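Fructose-2,6-bisphosphatase TIGAR B (Danio rerio, PDB 3E9D) probably hydrolyses fructose 2,6-bisphosphate to fructose 6-phosphate and phosphate through a phosphohistidine intermediate, restraining glycolysis. Local coordinates at residues H50-V56 and P175-V181. Sequence-based numbering, arbitrary orientation.
Sequences HFTNVFV and PVHALMV
F51 and H177 meet as a T-shaped aromatic pair just ahead of the parallel pairing of N53 with A178: the ring planes stand at 86° and the centroids lie 5.0 Å apart, with the phenyl edge directed at the imidazole face. Followed outward, the F51 side chain starts at CB, 3.9 Å from H177 O. CG lies beneath L179 CB, which sits over one phenyl face in a CH-pi contact, 4.1 Å from the centroid. CD1 meets both L179 CB and H177 CD2, and CE1 completes the edge, 3.6 Å from H177 NE2. With CG anti to the carbonyl carbon (chi1 -60°), the side chain runs beside that of H177 and turns its ring edge onto the imidazole, whose NE2 is hydrogen-bonded to T7 OG1.

T52 supplies a side-chain link at the same end. Its OG1 accepts H177 N at 3.1 Å in a nearly straight bond (166°) and donates to N53 OD1, tilted out of that amide's carbonyl plane. A valine here would probably leave H177 N without this acceptor and N53 OD1 without one of its donors, although H147 also binds the latter. The backbone bonds of T52 N and N53 N to H177 O are both weak; regular parallel pairing follows, with L179 N to N53 O, F55 N to L179 O and V181 N to F55 O at 2.8–2.9 Å.

The C-terminal ends of the two strands approach the catalytic centre: the V181 side chain lies about 5 Å from that of H11, which forms the phosphohistidine intermediate. This ladder is an interior pairing of the histidine phosphatase sheet, with strand 81-83 beyond 53-56 and strand 2-10 beyond 177-182. V54, V56 and L179 pack against helix 60-71 on one face, while N53 and F55 meet helix 125-146 on the other.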
ATOM      1  N   HIS A  50      12.047 -12.136   1.747  1.00 21.07           N
ATOM      2  CA  HIS A  50      12.002 -12.013   3.199  1.00 20.93           C
ATOM      3  C   HIS A  50      11.430 -10.652   3.586  1.00 20.50           C
ATOM      4  O   HIS A  50      12.057  -9.604   3.383  1.00 20.83           O
ATOM      5  CB  HIS A  50      13.390 -12.226   3.809  1.00 21.68           C
ATOM      6  CG  HIS A  50      13.422 -12.156   5.305  1.00 23.20           C
ATOM      7  ND1 HIS A  50      14.540 -11.749   6.004  1.00 25.31           N
ATOM      8  CD2 HIS A  50      12.477 -12.432   6.236  1.00 25.93           C
ATOM      9  CE1 HIS A  50      14.284 -11.779   7.300  1.00 26.42           C
ATOM     10  NE2 HIS A  50      13.039 -12.191   7.469  1.00 26.98           N
ATOM     11  N   PHE A  51      10.215 -10.666   4.115  1.00 19.82           N
ATOM     12  CA  PHE A  51       9.647  -9.470   4.711  1.00 19.41           C
ATOM     13  C   PHE A  51      10.065  -9.410   6.170  1.00 19.47           C
ATOM     14  O   PHE A  51       9.650 -10.236   6.961  1.00 19.17           O
ATOM     15  CB  PHE A  51       8.126  -9.463   4.547  1.00 19.50           C
ATOM     16  CG  PHE A  51       7.678  -9.503   3.111  1.00 18.73           C
ATOM     17  CD1 PHE A  51       7.923  -8.418   2.261  1.00 18.65           C
ATOM     18  CD2 PHE A  51       7.025 -10.629   2.599  1.00 19.82           C
ATOM     19  CE1 PHE A  51       7.507  -8.440   0.927  1.00 18.83           C
ATOM     20  CE2 PHE A  51       6.600 -10.673   1.254  1.00 18.33           C
ATOM     21  CZ  PHE A  51       6.839  -9.577   0.417  1.00 18.98           C
ATOM     22  N   THR A  52      10.929  -8.447   6.499  1.00 19.58           N
ATOM     23  CA  THR A  52      11.394  -8.229   7.876  1.00 19.07           C
ATOM     24  C   THR A  52      10.310  -7.595   8.719  1.00 18.96           C
ATOM     25  O   THR A  52      10.329  -7.676   9.944  1.00 19.05           O
ATOM     26  CB  THR A  52      12.636  -7.303   7.900  1.00 20.00           C
ATOM     27  OG1 THR A  52      12.345  -6.098   7.171  1.00 19.24           O
ATOM     28  CG2 THR A  52      13.853  -7.995   7.248  1.00 19.55           C
ATOM     29  N   ASN A  53       9.352  -6.951   8.076  1.00 18.78           N
ATOM     30  CA  ASN A  53       8.313  -6.243   8.805  1.00 18.56           C
ATOM     31  C   ASN A  53       7.023  -6.330   8.029  1.00 18.77           C
ATOM     32  O   ASN A  53       7.046  -6.263   6.802  1.00 18.25           O
ATOM     33  CB  ASN A  53       8.691  -4.766   8.945  1.00 19.28           C
ATOM     34  CG  ASN A  53      10.006  -4.565   9.675  1.00 19.51           C
ATOM     35  OD1 ASN A  53      11.082  -4.594   9.066  1.00 21.03           O
ATOM     36  ND2 ASN A  53       9.927  -4.391  10.986  1.00 21.29           N
ATOM     37  N   VAL A  54       5.902  -6.476   8.734  1.00 18.45           N
ATOM     38  CA  VAL A  54       4.604  -6.571   8.070  1.00 18.64           C
ATOM     39  C   VAL A  54       3.554  -5.695   8.793  1.00 19.05           C
ATOM     40  O   VAL A  54       3.374  -5.799  10.016  1.00 18.75           O
ATOM     41  CB  VAL A  54       4.086  -8.022   7.997  1.00 18.48           C
ATOM     42  CG1 VAL A  54       2.692  -8.058   7.338  1.00 19.05           C
ATOM     43  CG2 VAL A  54       5.051  -8.936   7.247  1.00 18.12           C
ATOM     44  N   PHE A  55       2.852  -4.873   8.020  1.00 18.88           N
ATOM     45  CA  PHE A  55       1.859  -3.932   8.536  1.00 19.42           C
ATOM     46  C   PHE A  55       0.562  -4.132   7.769  1.00 19.56           C
ATOM     47  O   PHE A  55       0.561  -4.214   6.529  1.00 19.68           O
ATOM     48  CB  PHE A  55       2.355  -2.489   8.393  1.00 19.33           C
ATOM     49  CG  PHE A  55       3.721  -2.276   8.985  1.00 21.08           C
ATOM     50  CD1 PHE A  55       3.870  -2.124  10.351  1.00 23.43           C
ATOM     51  CD2 PHE A  55       4.859  -2.309   8.180  1.00 20.97           C
ATOM     52  CE1 PHE A  55       5.138  -1.981  10.922  1.00 25.58           C
ATOM     53  CE2 PHE A  55       6.142  -2.161   8.741  1.00 23.57           C
ATOM     54  CZ  PHE A  55       6.275  -1.996  10.113  1.00 22.24           C
ATOM     55  N   VAL A  56      -0.542  -4.220   8.497  1.00 19.11           N
ATOM     56  CA  VAL A  56      -1.834  -4.478   7.868  1.00 19.35           C
ATOM     57  C   VAL A  56      -2.869  -3.590   8.507  1.00 19.90           C
ATOM     58  O   VAL A  56      -2.777  -3.287   9.706  1.00 19.81           O
ATOM     59  CB  VAL A  56      -2.278  -5.955   8.093  1.00 19.78           C
ATOM     60  CG1 VAL A  56      -3.404  -6.317   7.139  1.00 18.72           C
ATOM     61  CG2 VAL A  56      -1.094  -6.913   7.891  1.00 22.91           C
ATOM     62  N   PRO A 175      17.963  -5.870   1.752  1.00 23.35           N
ATOM     63  CA  PRO A 175      17.508  -6.895   2.698  1.00 22.64           C
ATOM     64  C   PRO A 175      16.392  -6.430   3.640  1.00 22.08           C
ATOM     65  O   PRO A 175      15.569  -7.250   4.057  1.00 22.34           O
ATOM     66  CB  PRO A 175      18.780  -7.242   3.499  1.00 23.16           C
ATOM     67  CG  PRO A 175      19.710  -6.072   3.316  1.00 22.60           C
ATOM     68  CD  PRO A 175      19.384  -5.508   1.955  1.00 23.52           C
ATOM     69  N   VAL A 176      16.341  -5.139   3.969  1.00 20.97           N
ATOM     70  CA  VAL A 176      15.278  -4.631   4.835  1.00 19.74           C
ATOM     71  C   VAL A 176      14.025  -4.353   3.988  1.00 19.07           C
ATOM     72  O   VAL A 176      14.062  -3.591   3.026  1.00 19.06           O
ATOM     73  CB  VAL A 176      15.726  -3.382   5.653  1.00 19.58           C
ATOM     74  CG1 VAL A 176      14.586  -2.900   6.542  1.00 18.31           C
ATOM     75  CG2 VAL A 176      16.946  -3.720   6.524  1.00 19.59           C
ATOM     76  N   HIS A 177      12.922  -5.010   4.316  1.00 18.27           N
ATOM     77  CA  HIS A 177      11.790  -5.061   3.381  1.00 17.16           C
ATOM     78  C   HIS A 177      10.483  -5.202   4.133  1.00 17.66           C
ATOM     79  O   HIS A 177      10.230  -6.243   4.768  1.00 17.05           O
ATOM     80  CB  HIS A 177      11.957  -6.239   2.416  1.00 17.22           C
ATOM     81  CG  HIS A 177      11.101  -6.151   1.184  1.00 15.44           C
ATOM     82  ND1 HIS A 177      11.505  -6.652  -0.032  1.00 17.19           N
ATOM     83  CD2 HIS A 177       9.867  -5.625   0.981  1.00 17.07           C
ATOM     84  CE1 HIS A 177      10.564  -6.434  -0.937  1.00 18.61           C
ATOM     85  NE2 HIS A 177       9.559  -5.809  -0.349  1.00 17.21           N
ATOM     86  N   ALA A 178       9.666  -4.148   4.072  1.00 17.47           N
ATOM     87  CA  ALA A 178       8.369  -4.126   4.737  1.00 17.29           C
ATOM     88  C   ALA A 178       7.252  -4.499   3.769  1.00 17.71           C
ATOM     89  O   ALA A 178       7.299  -4.132   2.591  1.00 17.32           O
ATOM     90  CB  ALA A 178       8.103  -2.748   5.339  1.00 17.53           C
ATOM     91  N   LEU A 179       6.254  -5.227   4.276  1.00 17.98           N
ATOM     92  CA  LEU A 179       5.021  -5.508   3.532  1.00 18.24           C
ATOM     93  C   LEU A 179       3.896  -4.695   4.136  1.00 18.65           C
ATOM     94  O   LEU A 179       3.772  -4.619   5.353  1.00 19.11           O
ATOM     95  CB  LEU A 179       4.679  -7.000   3.606  1.00 18.48           C
ATOM     96  CG  LEU A 179       3.353  -7.485   2.998  1.00 18.28           C
ATOM     97  CD1 LEU A 179       3.392  -7.269   1.470  1.00 18.48           C
ATOM     98  CD2 LEU A 179       3.146  -8.989   3.333  1.00 17.49           C
ATOM     99  N   MET A 180       3.082  -4.070   3.290  1.00 19.29           N
ATOM    100  CA  MET A 180       1.963  -3.267   3.750  1.00 19.73           C
ATOM    101  C   MET A 180       0.745  -3.817   3.022  1.00 18.98           C
ATOM    102  O   MET A 180       0.756  -3.915   1.799  1.00 19.14           O
ATOM    103  CB  MET A 180       2.204  -1.777   3.424  1.00 19.79           C
ATOM    104  CG  MET A 180       0.994  -0.839   3.608  1.00 23.55           C
ATOM    105  SD  MET A 180       1.336   0.857   2.974  1.00 28.62           S
ATOM    106  CE  MET A 180      -0.296   1.258   2.366  1.00 27.89           C
ATOM    107  N   VAL A 181      -0.302  -4.180   3.766  1.00 18.25           N
ATOM    108  CA  VAL A 181      -1.532  -4.701   3.147  1.00 17.67           C
ATOM    109  C   VAL A 181      -2.683  -3.768   3.517  1.00 17.67           C
ATOM    110  O   VAL A 181      -2.944  -3.543   4.694  1.00 17.05           O
ATOM    111  CB  VAL A 181      -1.808  -6.193   3.510  1.00 17.46           C
ATOM    112  CG1 VAL A 181      -3.065  -6.718   2.780  1.00 17.03           C
ATOM    113  CG2 VAL A 181      -0.599  -7.058   3.107  1.00 18.22           C
TER
HETATM  114  O   HOH W   1      14.479  -8.970   2.351  1.00 21.76           O
HETATM  115  O   HOH W   2      16.376  -9.813   5.070  1.00 35.42           O